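Local atomic coordinates of Serine/threonine-protein kinase Tel1 (Chaetomium thermophilum, PDB entry 6SKY), a protein that phosphorylates serine and threonine residues of other proteins with ATP and probably acts as a DNA damage sensor that activates checkpoint signalling. Residues G1550-G1555 / R1599-E1604; G1590-P1595 / G1627-W1632; D2061-T2066 / A2089-D2094. All coordinates share one frame; numbering follows the deposited sequence.

Contact 1. Residues G1550-G1555 / R1599-E1604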
ATOM      1  N   GLY A1550       8.960 -14.491 -58.944  1.00 60.38           N
ATOM      2  CA  GLY A1550       9.928 -14.055 -57.956  1.00 60.38           C
ATOM      3  C   GLY A1550       9.887 -14.938 -56.726  1.00 60.38           C
ATOM      4  O   GLY A1550       8.857 -15.528 -56.401  1.00 60.38           O
ATOM      5  N   ASN A1551      11.024 -15.029 -56.042  1.00 61.22           N
ATOM      6  CA  ASN A1551      11.132 -15.805 -54.818  1.00 61.22           C
ATOM      7  C   ASN A1551      11.947 -15.014 -53.809  1.00 61.22           C
ATOM      8  O   ASN A1551      12.476 -13.942 -54.111  1.00 61.22           O
ATOM      9  CB  ASN A1551      11.753 -17.183 -55.073  1.00 61.22           C
ATOM     10  CG  ASN A1551      13.074 -17.104 -55.795  1.00 61.22           C
ATOM     11  OD1 ASN A1551      14.087 -16.713 -55.224  1.00 61.22           O
ATOM     12  ND2 ASN A1551      13.075 -17.495 -57.059  1.00 61.22           N
ATOM     13  N   ALA A1552      12.046 -15.550 -52.596  1.00 58.97           N
ATOM     14  CA  ALA A1552      12.783 -14.902 -51.522  1.00 58.97           C
ATOM     15  C   ALA A1552      13.949 -15.741 -51.021  1.00 58.97           C
ATOM     16  O   ALA A1552      14.514 -15.425 -49.971  1.00 58.97           O
ATOM     17  CB  ALA A1552      11.846 -14.569 -50.363  1.00 58.97           C
ATOM     18  N   GLU A1553      14.329 -16.792 -51.742  1.00 64.55           N
ATOM     19  CA  GLU A1553      15.448 -17.617 -51.324  1.00 64.55           C
ATOM     20  C   GLU A1553      16.759 -16.848 -51.419  1.00 64.55           C
ATOM     21  O   GLU A1553      16.900 -15.892 -52.181  1.00 64.55           O
ATOM     22  CB  GLU A1553      15.528 -18.880 -52.164  1.00 64.55           C
ATOM     23  CG  GLU A1553      14.502 -19.911 -51.788  1.00 64.55           C
ATOM     24  CD  GLU A1553      14.967 -21.312 -52.099  1.00 64.55           C
ATOM     25  OE1 GLU A1553      15.708 -21.484 -53.091  1.00 64.55           O
ATOM     26  OE2 GLU A1553      14.604 -22.240 -51.347  1.00 64.55           O
ATOM     27  N   LYS A1554      17.737 -17.286 -50.640  1.00 65.89           N
ATOM     28  CA  LYS A1554      18.983 -16.548 -50.484  1.00 65.89           C
ATOM     29  C   LYS A1554      19.963 -16.983 -51.566  1.00 65.89           C
ATOM     30  O   LYS A1554      20.476 -18.105 -51.533  1.00 65.89           O
ATOM     31  CB  LYS A1554      19.563 -16.774 -49.092  1.00 65.89           C
ATOM     32  CG  LYS A1554      20.399 -15.623 -48.586  1.00 65.89           C
ATOM     33  CD  LYS A1554      20.665 -15.756 -47.100  1.00 65.89           C
ATOM     34  CE  LYS A1554      21.206 -14.455 -46.528  1.00 65.89           C
ATOM     35  NZ  LYS A1554      21.433 -14.538 -45.060  1.00 65.89           N
ATOM     36  N   GLY A1555      20.219 -16.095 -52.526  1.00 65.33           N
ATOM     37  CA  GLY A1555      21.217 -16.325 -53.550  1.00 65.33           C
ATOM     38  C   GLY A1555      20.687 -16.430 -54.962  1.00 65.33           C
ATOM     39  O   GLY A1555      21.492 -16.537 -55.893  1.00 65.33           O
ATOM     40  N   ARG A1599      15.924 -19.785 -42.469  1.00 70.37           N
ATOM     41  CA  ARG A1599      17.362 -19.784 -42.678  1.00 70.37           C
ATOM     42  C   ARG A1599      17.714 -19.662 -44.151  1.00 70.37           C
ATOM     43  O   ARG A1599      18.820 -19.225 -44.478  1.00 70.37           O
ATOM     44  CB  ARG A1599      17.983 -21.056 -42.095  1.00 70.37           C
ATOM     45  CG  ARG A1599      19.452 -20.912 -41.735  1.00 70.37           C
ATOM     46  CD  ARG A1599      19.976 -22.121 -40.979  1.00 70.37           C
ATOM     47  NE  ARG A1599      21.307 -21.873 -40.427  1.00 70.37           N
ATOM     48  CZ  ARG A1599      22.062 -22.796 -39.838  1.00 70.37           C
ATOM     49  NH1 ARG A1599      21.625 -24.043 -39.721  1.00 70.37           N
ATOM     50  NH2 ARG A1599      23.258 -22.472 -39.365  1.00 70.37           N
ATOM     51  N   LEU A1600      16.797 -20.037 -45.037  1.00 67.20           N
ATOM     52  CA  LEU A1600      16.972 -19.910 -46.474  1.00 67.20           C
ATOM     53  C   LEU A1600      16.328 -18.652 -47.027  1.00 67.20           C
ATOM     54  O   LEU A1600      16.061 -18.582 -48.227  1.00 67.20           O
ATOM     55  CB  LEU A1600      16.389 -21.131 -47.180  1.00 67.20           C
ATOM     56  CG  LEU A1600      16.743 -22.476 -46.558  1.00 67.20           C
ATOM     57  CD1 LEU A1600      16.039 -23.592 -47.302  1.00 67.20           C
ATOM     58  CD2 LEU A1600      18.245 -22.678 -46.563  1.00 67.20           C
ATOM     59  N   ASP A1601      16.065 -17.668 -46.182  1.00 58.51           N
ATOM     60  CA  ASP A1601      15.333 -16.478 -46.569  1.00 58.51           C
ATOM     61  C   ASP A1601      16.295 -15.324 -46.803  1.00 58.51           C
ATOM     62  O   ASP A1601      17.329 -15.213 -46.144  1.00 58.51           O
ATOM     63  CB  ASP A1601      14.315 -16.111 -45.491  1.00 58.51           C
ATOM     64  CG  ASP A1601      13.266 -15.155 -45.982  1.00 58.51           C
ATOM     65  OD1 ASP A1601      13.632 -14.104 -46.532  1.00 58.51           O
ATOM     66  OD2 ASP A1601      12.069 -15.454 -45.822  1.00 58.51           O
ATOM     67  N   VAL A1602      15.944 -14.461 -47.756  1.00 57.39           N
ATOM     68  CA  VAL A1602      16.803 -13.331 -48.076  1.00 57.39           C
ATOM     69  C   VAL A1602      16.841 -12.333 -46.931  1.00 57.39           C
ATOM     70  O   VAL A1602      17.802 -11.568 -46.810  1.00 57.39           O
ATOM     71  CB  VAL A1602      16.351 -12.671 -49.392  1.00 57.39           C
ATOM     72  CG1 VAL A1602      15.012 -11.984 -49.230  1.00 57.39           C
ATOM     73  CG2 VAL A1602      17.396 -11.702 -49.889  1.00 57.39           C
ATOM     74  N   ILE A1603      15.824 -12.330 -46.076  1.00 55.92           N
ATOM     75  CA  ILE A1603      15.824 -11.570 -44.834  1.00 55.92           C
ATOM     76  C   ILE A1603      15.614 -12.569 -43.709  1.00 55.92           C
ATOM     77  O   ILE A1603      14.518 -13.124 -43.560  1.00 55.92           O
ATOM     78  CB  ILE A1603      14.744 -10.483 -44.817  1.00 55.92           C
ATOM     79  CG1 ILE A1603      15.043  -9.427 -45.876  1.00 55.92           C
ATOM     80  CG2 ILE A1603      14.667  -9.850 -43.450  1.00 55.92           C
ATOM     81  CD1 ILE A1603      14.131  -8.238 -45.821  1.00 55.92           C
ATOM     82  N   GLU A1604      16.660 -12.812 -42.924  1.00 62.94           N
ATOM     83  CA  GLU A1604      16.610 -13.811 -41.866  1.00 62.94           C
ATOM     84  C   GLU A1604      17.068 -13.312 -40.504  1.00 62.94           C
ATOM     85  O   GLU A1604      16.774 -13.973 -39.503  1.00 62.94           O
ATOM     86  CB  GLU A1604      17.455 -15.032 -42.249  1.00 62.94           C
ATOM     87  CG  GLU A1604      18.944 -14.806 -42.190  1.00 62.94           C
ATOM     88  CD  GLU A1604      19.733 -15.986 -42.722  1.00 62.94           C
ATOM     89  OE1 GLU A1604      19.568 -16.322 -43.913  1.00 62.94           O
ATOM     90  OE2 GLU A1604      20.514 -16.579 -41.948  1.00 62.94           O
TER
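Ala1552 and Val1602 tie together two irregular loops, the backbone N of Val1602 donating to the carbonyl O of Ala1552 at 2.8 Å. The donor lies nearly in line with the carbonyl bond (C=O...N 173°). On the other side of the Glu1553-Asp1601 pair, the backbone N of Lys1554 makes a weak bond of 3.2 Å to Leu1600 O. These two bonds flank Glu1553 and Asp1601, which form a single isolated beta bridge; no longer ladder develops. Leu1600 O also takes a CA-H...O contact from Glu1553 CA at 3.3 Å. Beside the bridge, Ala1552 CB and Val1602 CG1 meet at 4.2 Å as the small apolar part of the contact.

The charged part lies further out. Lys1554 is stretched along its whole length, its CD passing Asp1601 O at 3.5 Å, and its NZ forms a salt bridge of 2.8 Å with Glu1604 OE1. The two side chains cross at about a right angle, and the second carboxylate oxygen stands further back. With chi1 at 73°, Glu1604 CG sits between the backbone N and the carbonyl carbon, which sends the carboxylate across to the lysine.

Behind this first shell, Asp1601 OD1 accepts from Ile1603 N at 2.9 Å, met on the anti side and somewhat out of the carboxylate plane. This Asx turn shapes the loop just where Val1602 offers its N-H. Asp1601 OD2 is in turn salt-bridged to Arg1635, while Val1602 packs on Leu1563 and Trp1632 of neighbouring helices.

The bridge itself is thus made by main-chain atoms, with side chains adding a charge pair at the more exposed end. Lys1554 would be expected to offset the charge of Glu1604, and Arg1635 that of the buried Asp1601.

Contact 2. Residues G1590-P1595 / G1627-W1632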
ATOM      1  N   GLY A1590       4.019 -10.738 -58.355  1.00 61.34           N
ATOM      2  CA  GLY A1590       2.713 -11.151 -58.838  1.00 61.34           C
ATOM      3  C   GLY A1590       2.425 -12.607 -58.537  1.00 61.34           C
ATOM      4  O   GLY A1590       1.315 -12.957 -58.129  1.00 61.34           O
ATOM      5  N   VAL A1591       3.412 -13.471 -58.749  1.00 58.05           N
ATOM      6  CA  VAL A1591       3.376 -14.864 -58.327  1.00 58.05           C
ATOM      7  C   VAL A1591       4.670 -15.100 -57.568  1.00 58.05           C
ATOM      8  O   VAL A1591       5.759 -15.013 -58.147  1.00 58.05           O
ATOM      9  CB  VAL A1591       3.236 -15.833 -59.507  1.00 58.05           C
ATOM     10  CG1 VAL A1591       3.824 -17.193 -59.165  1.00 58.05           C
ATOM     11  CG2 VAL A1591       1.783 -15.983 -59.878  1.00 58.05           C
ATOM     12  N   PHE A1592       4.561 -15.365 -56.274  1.00 52.50           N
ATOM     13  CA  PHE A1592       5.706 -15.379 -55.380  1.00 52.50           C
ATOM     14  C   PHE A1592       5.951 -16.791 -54.868  1.00 52.50           C
ATOM     15  O   PHE A1592       5.188 -17.721 -55.133  1.00 52.50           O
ATOM     16  CB  PHE A1592       5.483 -14.401 -54.221  1.00 52.50           C
ATOM     17  CG  PHE A1592       6.747 -13.882 -53.604  1.00 52.50           C
ATOM     18  CD1 PHE A1592       7.524 -12.969 -54.268  1.00 52.50           C
ATOM     19  CD2 PHE A1592       7.139 -14.290 -52.350  1.00 52.50           C
ATOM     20  CE1 PHE A1592       8.676 -12.491 -53.700  1.00 52.50           C
ATOM     21  CE2 PHE A1592       8.285 -13.813 -51.787  1.00 52.50           C
ATOM     22  CZ  PHE A1592       9.051 -12.911 -52.459  1.00 52.50           C
ATOM     23  N   ASN A1593       7.043 -16.943 -54.128  1.00 56.38           N
ATOM     24  CA  ASN A1593       7.411 -18.234 -53.561  1.00 56.38           C
ATOM     25  C   ASN A1593       8.130 -17.959 -52.245  1.00 56.38           C
ATOM     26  O   ASN A1593       9.332 -17.687 -52.240  1.00 56.38           O
ATOM     27  CB  ASN A1593       8.284 -19.019 -54.527  1.00 56.38           C
ATOM     28  CG  ASN A1593       8.763 -20.325 -53.948  1.00 56.38           C
ATOM     29  OD1 ASN A1593       8.118 -21.358 -54.108  1.00 56.38           O
ATOM     30  ND2 ASN A1593       9.905 -20.292 -53.277  1.00 56.38           N
ATOM     31  N   ILE A1594       7.396 -18.030 -51.144  1.00 51.49           N
ATOM     32  CA  ILE A1594       7.979 -17.748 -49.832  1.00 51.49           C
ATOM     33  C   ILE A1594       8.697 -18.999 -49.334  1.00 51.49           C
ATOM     34  O   ILE A1594       8.117 -20.093 -49.381  1.00 51.49           O
ATOM     35  CB  ILE A1594       6.901 -17.293 -48.853  1.00 51.49           C
ATOM     36  CG1 ILE A1594       7.453 -17.180 -47.439  1.00 51.49           C
ATOM     37  CG2 ILE A1594       5.709 -18.224 -48.883  1.00 51.49           C
ATOM     38  CD1 ILE A1594       6.407 -16.792 -46.423  1.00 51.49           C
ATOM     39  N   PRO A1595       9.947 -18.890 -48.887  1.00 55.66           N
ATOM     40  CA  PRO A1595      10.676 -20.078 -48.459  1.00 55.66           C
ATOM     41  C   PRO A1595      10.001 -20.723 -47.267  1.00 55.66           C
ATOM     42  O   PRO A1595       9.385 -20.034 -46.433  1.00 55.66           O
ATOM     43  CB  PRO A1595      12.060 -19.529 -48.087  1.00 55.66           C
ATOM     44  CG  PRO A1595      12.156 -18.226 -48.762  1.00 55.66           C
ATOM     45  CD  PRO A1595      10.777 -17.680 -48.831  1.00 55.66           C
ATOM     46  N   GLY A1627      -0.667 -13.708 -52.828  1.00 43.27           N
ATOM     47  CA  GLY A1627      -0.857 -14.048 -51.438  1.00 43.27           C
ATOM     48  C   GLY A1627       0.443 -14.424 -50.768  1.00 43.27           C
ATOM     49  O   GLY A1627       0.665 -14.100 -49.600  1.00 43.27           O
ATOM     50  N   GLU A1628       1.318 -15.109 -51.494  1.00 45.67           N
ATOM     51  CA  GLU A1628       2.587 -15.493 -50.899  1.00 45.67           C
ATOM     52  C   GLU A1628       3.488 -14.291 -50.683  1.00 45.67           C
ATOM     53  O   GLU A1628       4.273 -14.273 -49.730  1.00 45.67           O
ATOM     54  CB  GLU A1628       3.265 -16.551 -51.758  1.00 45.67           C
ATOM     55  CG  GLU A1628       2.793 -17.952 -51.428  1.00 45.67           C
ATOM     56  CD  GLU A1628       3.237 -18.990 -52.436  1.00 45.67           C
ATOM     57  OE1 GLU A1628       2.663 -19.030 -53.546  1.00 45.67           O
ATOM     58  OE2 GLU A1628       4.159 -19.770 -52.120  1.00 45.67           O
ATOM     59  N   TYR A1629       3.362 -13.255 -51.508  1.00 39.96           N
ATOM     60  CA  TYR A1629       4.130 -12.052 -51.227  1.00 39.96           C
ATOM     61  C   TYR A1629       3.618 -11.353 -49.978  1.00 39.96           C
ATOM     62  O   TYR A1629       4.410 -10.824 -49.197  1.00 39.96           O
ATOM     63  CB  TYR A1629       4.108 -11.089 -52.403  1.00 39.96           C
ATOM     64  CG  TYR A1629       4.938  -9.874 -52.107  1.00 39.96           C
ATOM     65  CD1 TYR A1629       6.312  -9.916 -52.204  1.00 39.96           C
ATOM     66  CD2 TYR A1629       4.350  -8.696 -51.693  1.00 39.96           C
ATOM     67  CE1 TYR A1629       7.070  -8.823 -51.911  1.00 39.96           C
ATOM     68  CE2 TYR A1629       5.104  -7.600 -51.398  1.00 39.96           C
ATOM     69  CZ  TYR A1629       6.461  -7.666 -51.512  1.00 39.96           C
ATOM     70  OH  TYR A1629       7.215  -6.562 -51.219  1.00 39.96           O
ATOM     71  N   LEU A1630       2.301 -11.329 -49.774  1.00 35.16           N
ATOM     72  CA  LEU A1630       1.773 -10.736 -48.552  1.00 35.16           C
ATOM     73  C   LEU A1630       2.153 -11.547 -47.327  1.00 35.16           C
ATOM     74  O   LEU A1630       2.394 -10.973 -46.265  1.00 35.16           O
ATOM     75  CB  LEU A1630       0.261 -10.594 -48.634  1.00 35.16           C
ATOM     76  CG  LEU A1630      -0.232  -9.478 -49.537  1.00 35.16           C
ATOM     77  CD1 LEU A1630      -1.660  -9.171 -49.221  1.00 35.16           C
ATOM     78  CD2 LEU A1630       0.614  -8.256 -49.366  1.00 35.16           C
ATOM     79  N   ALA A1631       2.233 -12.869 -47.448  1.00 32.98           N
ATOM     80  CA  ALA A1631       2.721 -13.666 -46.332  1.00 32.98           C
ATOM     81  C   ALA A1631       4.177 -13.352 -46.028  1.00 32.98           C
ATOM     82  O   ALA A1631       4.563 -13.240 -44.862  1.00 32.98           O
ATOM     83  CB  ALA A1631       2.547 -15.149 -46.624  1.00 32.98           C
ATOM     84  N   TRP A1632       5.003 -13.200 -47.061  1.00 35.23           N
ATOM     85  CA  TRP A1632       6.403 -12.851 -46.837  1.00 35.23           C
ATOM     86  C   TRP A1632       6.540 -11.464 -46.214  1.00 35.23           C
ATOM     87  O   TRP A1632       7.359 -11.255 -45.309  1.00 35.23           O
ATOM     88  CB  TRP A1632       7.165 -12.943 -48.155  1.00 35.23           C
ATOM     89  CG  TRP A1632       8.590 -12.560 -48.064  1.00 35.23           C
ATOM     90  CD1 TRP A1632       9.622 -13.343 -47.660  1.00 35.23           C
ATOM     91  CD2 TRP A1632       9.153 -11.294 -48.395  1.00 35.23           C
ATOM     92  NE1 TRP A1632      10.792 -12.639 -47.706  1.00 35.23           N
ATOM     93  CE2 TRP A1632      10.529 -11.375 -48.157  1.00 35.23           C
ATOM     94  CE3 TRP A1632       8.624 -10.096 -48.861  1.00 35.23           C
ATOM     95  CZ2 TRP A1632      11.378 -10.311 -48.372  1.00 35.23           C
ATOM     96  CZ3 TRP A1632       9.464  -9.047 -49.069  1.00 35.23           C
ATOM     97  CH2 TRP A1632      10.826  -9.155 -48.826  1.00 35.23           C
TER
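Phe1592 and Glu1628 bring their CA atoms to 5.5 Å where the irregular loop 1590-1595 runs past the first turns of helix 1627-1644. At the heart of the contact is an aromatic cluster of Phe1592, Tyr1629 and Trp1632, joining loop to helix within the alpha solenoid. Tyr1629 turns an edge to one face of Phe1592: the centroids are 5.3 Å apart, the planes stand at 82°, and Tyr1629 CD1 lies above the rim of the phenylalanine ring. Phe1592 CE2 meets Trp1632 CB at 3.9 Å, the two rings inclined obliquely. The phenylalanine reaches both because its CG is swung away from the backbone N (chi1 -155°), while its CB rests against Tyr1629 N. With an alanine here, the Tyr1629 edge is likely to lose the face it meets and a gap to open between loop and helix. Two residues on, Ile1594 CG2 lies 3.9 Å from Glu1628 CG, so the aliphatic part of the glutamate shares in the packing. Away from the cluster, the hydroxyl of Tyr1629 is hydrogen-bonded to Ser1619. Ile1594 extends over the helix until its CD1 methyl stands 4.2 Å from Ala1631 CB.

Contact 3. Residues D2061-T2066 / A2089-D2094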
ATOM      1  N   ASP A2061      -1.510 -18.365 -44.005  1.00 34.70           N
ATOM      2  CA  ASP A2061      -2.805 -17.729 -44.205  1.00 34.70           C
ATOM      3  C   ASP A2061      -3.062 -16.667 -43.145  1.00 34.70           C
ATOM      4  O   ASP A2061      -3.628 -15.608 -43.441  1.00 34.70           O
ATOM      5  CB  ASP A2061      -3.907 -18.780 -44.194  1.00 34.70           C
ATOM      6  CG  ASP A2061      -5.223 -18.250 -44.728  1.00 34.70           C
ATOM      7  OD1 ASP A2061      -5.296 -17.052 -45.079  1.00 34.70           O
ATOM      8  OD2 ASP A2061      -6.192 -19.034 -44.804  1.00 34.70           O
ATOM      9  N   GLY A2062      -2.637 -16.924 -41.907  1.00 28.57           N
ATOM     10  CA  GLY A2062      -2.794 -15.925 -40.864  1.00 28.57           C
ATOM     11  C   GLY A2062      -2.000 -14.665 -41.137  1.00 28.57           C
ATOM     12  O   GLY A2062      -2.505 -13.553 -40.983  1.00 28.57           O
ATOM     13  N   LEU A2063      -0.741 -14.826 -41.545  1.00 25.83           N
ATOM     14  CA  LEU A2063       0.092 -13.668 -41.869  1.00 25.83           C
ATOM     15  C   LEU A2063      -0.502 -12.858 -43.011  1.00 25.83           C
ATOM     16  O   LEU A2063      -0.552 -11.622 -42.956  1.00 25.83           O
ATOM     17  CB  LEU A2063       1.503 -14.122 -42.229  1.00 25.83           C
ATOM     18  CG  LEU A2063       2.354 -14.747 -41.131  1.00 25.83           C
ATOM     19  CD1 LEU A2063       3.579 -15.378 -41.717  1.00 25.83           C
ATOM     20  CD2 LEU A2063       2.743 -13.709 -40.122  1.00 25.83           C
ATOM     21  N   LYS A2064      -0.963 -13.541 -44.054  1.00 31.87           N
ATOM     22  CA  LYS A2064      -1.555 -12.868 -45.201  1.00 31.87           C
ATOM     23  C   LYS A2064      -2.794 -12.078 -44.808  1.00 31.87           C
ATOM     24  O   LYS A2064      -2.953 -10.915 -45.193  1.00 31.87           O
ATOM     25  CB  LYS A2064      -1.883 -13.914 -46.254  1.00 31.87           C
ATOM     26  CG  LYS A2064      -2.396 -13.417 -47.560  1.00 31.87           C
ATOM     27  CD  LYS A2064      -2.897 -14.605 -48.339  1.00 31.87           C
ATOM     28  CE  LYS A2064      -1.930 -15.772 -48.223  1.00 31.87           C
ATOM     29  NZ  LYS A2064      -2.608 -17.088 -48.329  1.00 31.87           N
ATOM     30  N   ASN A2065      -3.690 -12.696 -44.042  1.00 32.55           N
ATOM     31  CA  ASN A2065      -4.908 -12.003 -43.641  1.00 32.55           C
ATOM     32  C   ASN A2065      -4.609 -10.823 -42.728  1.00 32.55           C
ATOM     33  O   ASN A2065      -5.259  -9.777 -42.825  1.00 32.55           O
ATOM     34  CB  ASN A2065      -5.852 -12.980 -42.957  1.00 32.55           C
ATOM     35  CG  ASN A2065      -6.244 -14.123 -43.852  1.00 32.55           C
ATOM     36  OD1 ASN A2065      -6.567 -13.925 -45.020  1.00 32.55           O
ATOM     37  ND2 ASN A2065      -6.209 -15.333 -43.316  1.00 32.55           N
ATOM     38  N   THR A2066      -3.628 -10.964 -41.835  1.00 28.97           N
ATOM     39  CA  THR A2066      -3.291  -9.856 -40.952  1.00 28.97           C
ATOM     40  C   THR A2066      -2.746  -8.672 -41.734  1.00 28.97           C
ATOM     41  O   THR A2066      -3.085  -7.521 -41.444  1.00 28.97           O
ATOM     42  CB  THR A2066      -2.289 -10.305 -39.898  1.00 28.97           C
ATOM     43  OG1 THR A2066      -2.850 -11.369 -39.134  1.00 28.97           O
ATOM     44  CG2 THR A2066      -1.973  -9.174 -38.978  1.00 28.97           C
ATOM     45  N   ALA A2089       3.714 -12.728 -33.116  1.00 19.73           N
ATOM     46  CA  ALA A2089       3.415 -14.047 -32.567  1.00 19.73           C
ATOM     47  C   ALA A2089       3.456 -15.125 -33.639  1.00 19.73           C
ATOM     48  O   ALA A2089       4.039 -16.196 -33.435  1.00 19.73           O
ATOM     49  CB  ALA A2089       2.051 -14.022 -31.889  1.00 19.73           C
ATOM     50  N   LEU A2090       2.816 -14.874 -34.782  1.00 19.61           N
ATOM     51  CA  LEU A2090       2.846 -15.849 -35.867  1.00 19.61           C
ATOM     52  C   LEU A2090       4.258 -16.071 -36.383  1.00 19.61           C
ATOM     53  O   LEU A2090       4.609 -17.189 -36.766  1.00 19.61           O
ATOM     54  CB  LEU A2090       1.934 -15.408 -37.002  1.00 19.61           C
ATOM     55  CG  LEU A2090       0.434 -15.439 -36.750  1.00 19.61           C
ATOM     56  CD1 LEU A2090      -0.267 -14.618 -37.782  1.00 19.61           C
ATOM     57  CD2 LEU A2090      -0.066 -16.839 -36.796  1.00 19.61           C
ATOM     58  N   THR A2091       5.094 -15.038 -36.367  1.00 24.90           N
ATOM     59  CA  THR A2091       6.468 -15.208 -36.822  1.00 24.90           C
ATOM     60  C   THR A2091       7.287 -16.050 -35.852  1.00 24.90           C
ATOM     61  O   THR A2091       8.088 -16.882 -36.280  1.00 24.90           O
ATOM     62  CB  THR A2091       7.110 -13.843 -37.038  1.00 24.90           C
ATOM     63  OG1 THR A2091       6.353 -13.126 -38.011  1.00 24.90           O
ATOM     64  CG2 THR A2091       8.501 -13.990 -37.544  1.00 24.90           C
ATOM     65  N   GLU A2092       7.102 -15.868 -34.542  1.00 26.64           N
ATOM     66  CA  GLU A2092       7.827 -16.717 -33.593  1.00 26.64           C
ATOM     67  C   GLU A2092       7.356 -18.165 -33.663  1.00 26.64           C
ATOM     68  O   GLU A2092       8.165 -19.098 -33.559  1.00 26.64           O
ATOM     69  CB  GLU A2092       7.680 -16.177 -32.172  1.00 26.64           C
ATOM     70  CG  GLU A2092       8.442 -14.880 -31.923  1.00 26.64           C
ATOM     71  CD  GLU A2092       8.168 -14.271 -30.554  1.00 26.64           C
ATOM     72  OE1 GLU A2092       7.021 -14.377 -30.067  1.00 26.64           O
ATOM     73  OE2 GLU A2092       9.102 -13.684 -29.967  1.00 26.64           O
ATOM     74  N   LEU A2093       6.051 -18.372 -33.828  1.00 25.83           N
ATOM     75  CA  LEU A2093       5.536 -19.715 -34.070  1.00 25.83           C
ATOM     76  C   LEU A2093       6.204 -20.350 -35.282  1.00 25.83           C
ATOM     77  O   LEU A2093       6.691 -21.484 -35.216  1.00 25.83           O
ATOM     78  CB  LEU A2093       4.023 -19.656 -34.257  1.00 25.83           C
ATOM     79  CG  LEU A2093       3.265 -20.929 -34.600  1.00 25.83           C
ATOM     80  CD1 LEU A2093       3.646 -22.028 -33.674  1.00 25.83           C
ATOM     81  CD2 LEU A2093       1.795 -20.678 -34.504  1.00 25.83           C
ATOM     82  N   ASP A2094       6.230 -19.631 -36.402  1.00 33.46           N
ATOM     83  CA  ASP A2094       6.857 -20.157 -37.606  1.00 33.46           C
ATOM     84  C   ASP A2094       8.334 -20.438 -37.390  1.00 33.46           C
ATOM     85  O   ASP A2094       8.886 -21.367 -37.983  1.00 33.46           O
ATOM     86  CB  ASP A2094       6.673 -19.174 -38.753  1.00 33.46           C
ATOM     87  CG  ASP A2094       6.632 -19.850 -40.100  1.00 33.46           C
ATOM     88  OD1 ASP A2094       7.086 -21.006 -40.208  1.00 33.46           O
ATOM     89  OD2 ASP A2094       6.141 -19.220 -41.058  1.00 33.46           O
TER
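Leu2063 and Leu2090 form a buried apolar contact between two successive helices of the FAT domain, 2052-2070 and 2077-2097. The segments run almost antiparallel, at 159° between their N-to-C directions, and their axes come no nearer than 10.4 Å. Across that spacing the two leucines slide past each other in opposite directions. Leu2063 leads with one methyl, CD2, which reaches Leu2090 CB at 3.6 Å. Leu2090 answers with CD1, which settles against the main chain of the other helix, 3.8 Å from Gly2062 C and equally close to Leu2063 N. Gly2062 has no side chain to stand in the way, so the methyl can lie directly on the backbone. Both leucines hold CG opposite the carbonyl carbon and beside the backbone N; in Leu2063 this torsion (chi1 -67°) carries CD2 to Leu2090.

No hydrogen bond crosses this interface; the two threonine hydroxyls at its border bond within their own helices. Thr2066 OG1 donates to Gly2062 O at 2.9 Å, one turn back, from above the carbonyl plane, 35° out of it. Thr2066 N reaches the same oxygen from the opposite face, so two donors grip it. On the other helix, Thr2091 OG1 is bonded to Leu2087 O, and the same hydroxyl lies near Leu2063 CD2 in a loose contact of 4.2 Å.

Helix 2035-2047 packs against Leu2090 and Thr2066: Thr2038 and Ala2042 touch Leu2090, and Thr2038 also touches Thr2066. One turn before Thr2091 on helix 2077-2097, Leu2087 also packs on Leu2063.

Consecutive antiparallel helices, with the preceding helix packed against residues of both, are what the TPR-like alpha solenoid of FAT domains is built from.

The three contacts form a chain of neighbours on one side of the molecule. Contacts 1 and 2 have centres about 11 Å apart and alternate along the sequence; Trp1632 joins them, its NE1 lying 3.4 Å from Ala1552 CB and making a weak hydrogen bond to Asp1601 OD1. Contact 2 in turn abuts contact 3, centre to centre about 13 Å, where Gly1627 O meets Lys2064 CE at 3.4 Å and Leu1630 packs along the same lysine. Contacts 1 and 3 do not touch, their nearest atoms being about 8 Å apart. Helix 1627-1644 thus links the paired loops to the FAT helices. All three lie away from the nucleotide and magnesium site.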